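Local coordinates for protein L-amino acid deaminase (Proteus vulgaris, PDB 5HXW) that probably oxidises L-amino acids with the help of bound flavin-adenine dinucleotide, as a membrane-bound L-amino acid deaminase, at residues P303-K306 / E307-T310. Numbering follows the deposited sequence.
Sequences PVVK and ESFT
Val305 and Ser308 close a type I beta turn that carries the chain from strand 293-303 into the short helix 308-311. Backbone and side chain of Ser308 both take part: its N donates to Val305 O at 3.2 Å, arriving from above the carbonyl plane, while its OG accepts Val305 N at 2.9 Å with an N-H...O angle of 152°. With OG anti to its own carbonyl carbon and beside its backbone N (chi1 -45°), the hydroxyl reaches back to Val305 N. Beside this bond, Val305 CG2 lies 3.5 Å from both Ser308 OG and Glu307 OE1.

Lys306 and Glu307 run side by side in the same direction. The lysine, extended beyond CG, lays its methylenes along the carboxylate that the bend of Glu307 at chi2 (88°) brings round, with Lys306 CE 3.4 Å from Glu307 OE2. Lys306 NZ stays 4.5 Å from Glu307 OE2, beyond salt-bridge range. The two polar ends leave the turn for different partners: Lys306 NZ hydrogen-bonds to Ser337 O, at helix 332-339, and Glu307 OE2 forms a salt bridge with Arg244 NE.

On the helix, the Phe309 ring presents its edge to Lys306 O, nearly in the ring plane, and Val304 CG1 approaches the ring obliquely, 4.1 Å from Phe309 CE2. Phe309 N makes a weak bond to Lys306 O. That carbonyl oxygen also accepts a hydrogen bond from a water at 2.8 Å, and the same water is hydrogen-bonded to Thr310 OG1 at 2.6 Å, linking Lys306 O to the threonine hydroxyl.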
loop_
_atom_site.group_PDB
_atom_site.type_symbol
_atom_site.label_atom_id
_atom_site.label_comp_id
_atom_site.label_asym_id
_atom_site.label_seq_id
_atom_site.Cartn_x
_atom_site.Cartn_y
_atom_site.Cartn_z
ATOM N N PRO A 303 -6.650 -8.174 -13.984
ATOM C CA PRO A 303 -6.528 -9.382 -14.810
ATOM C C PRO A 303 -7.485 -10.479 -14.356
ATOM O O PRO A 303 -7.782 -10.589 -13.164
ATOM C CB PRO A 303 -5.075 -9.816 -14.602
ATOM C CG PRO A 303 -4.692 -9.262 -13.272
ATOM C CD PRO A 303 -5.500 -8.011 -13.069
ATOM N N VAL A 304 -7.968 -11.266 -15.313
ATOM C CA VAL A 304 -8.828 -12.414 -15.035
ATOM C C VAL A 304 -7.972 -13.526 -14.428
ATOM O O VAL A 304 -6.991 -13.957 -15.035
ATOM C CB VAL A 304 -9.551 -12.912 -16.313
ATOM C CG1 VAL A 304 -10.447 -14.109 -16.011
ATOM C CG2 VAL A 304 -10.375 -11.796 -16.939
ATOM N N VAL A 305 -8.334 -13.948 -13.216
ATOM C CA VAL A 305 -7.736 -15.120 -12.559
ATOM C C VAL A 305 -8.805 -16.195 -12.313
ATOM O O VAL A 305 -9.974 -15.991 -12.656
ATOM C CB VAL A 305 -6.980 -14.752 -11.252
ATOM C CG1 VAL A 305 -5.689 -14.006 -11.568
ATOM C CG2 VAL A 305 -7.862 -13.961 -10.288
ATOM N N LYS A 306 -8.407 -17.334 -11.738
ATOM C CA LYS A 306 -9.343 -18.427 -11.438
ATOM C C LYS A 306 -10.386 -17.992 -10.399
ATOM O O LYS A 306 -11.543 -18.406 -10.464
ATOM C CB LYS A 306 -8.604 -19.712 -11.012
ATOM C CG LYS A 306 -8.005 -19.707 -9.608
ATOM C CD LYS A 306 -7.135 -20.922 -9.340
ATOM C CE LYS A 306 -6.372 -20.733 -8.040
ATOM N NZ LYS A 306 -5.189 -21.627 -7.920
ATOM N N GLU A 307 -9.957 -17.126 -9.480
ATOM C CA GLU A 307 -10.793 -16.586 -8.409
ATOM C C GLU A 307 -11.909 -15.672 -8.913
ATOM O O GLU A 307 -12.921 -15.496 -8.224
ATOM C CB GLU A 307 -9.933 -15.838 -7.393
ATOM C CG GLU A 307 -9.124 -16.730 -6.462
ATOM C CD GLU A 307 -7.749 -17.128 -6.993
ATOM O OE1 GLU A 307 -7.334 -16.677 -8.088
ATOM O OE2 GLU A 307 -7.065 -17.905 -6.290
ATOM N N SER A 308 -11.721 -15.101 -10.108
ATOM C CA SER A 308 -12.713 -14.227 -10.746
ATOM C C SER A 308 -14.043 -14.939 -10.965
ATOM O O SER A 308 -15.102 -14.331 -10.832
ATOM C CB SER A 308 -12.202 -13.706 -12.088
ATOM O OG SER A 308 -10.860 -13.266 -11.996
ATOM N N PHE A 309 -13.975 -16.223 -11.302
ATOM C CA PHE A 309 -15.162 -17.030 -11.566
ATOM C C PHE A 309 -15.916 -17.430 -10.290
ATOM O O PHE A 309 -17.103 -17.749 -10.352
ATOM C CB PHE A 309 -14.791 -18.274 -12.384
ATOM C CG PHE A 309 -14.165 -17.965 -13.718
ATOM C CD1 PHE A 309 -14.960 -17.668 -14.827
ATOM C CD2 PHE A 309 -12.776 -17.982 -13.874
ATOM C CE1 PHE A 309 -14.382 -17.386 -16.063
ATOM C CE2 PHE A 309 -12.193 -17.700 -15.106
ATOM C CZ PHE A 309 -12.997 -17.403 -16.201
ATOM N N THR A 310 -15.223 -17.399 -9.149
ATOM C CA THR A 310 -15.780 -17.813 -7.860
ATOM C C THR A 310 -16.486 -16.663 -7.132
ATOM O O THR A 310 -17.660 -16.793 -6.769
ATOM C CB THR A 310 -14.703 -18.453 -6.948
ATOM O OG1 THR A 310 -14.021 -19.495 -7.661
ATOM C CG2 THR A 310 -15.320 -19.038 -5.674
HETATM O O HOH W 1 -13.084 -20.595 -9.767
#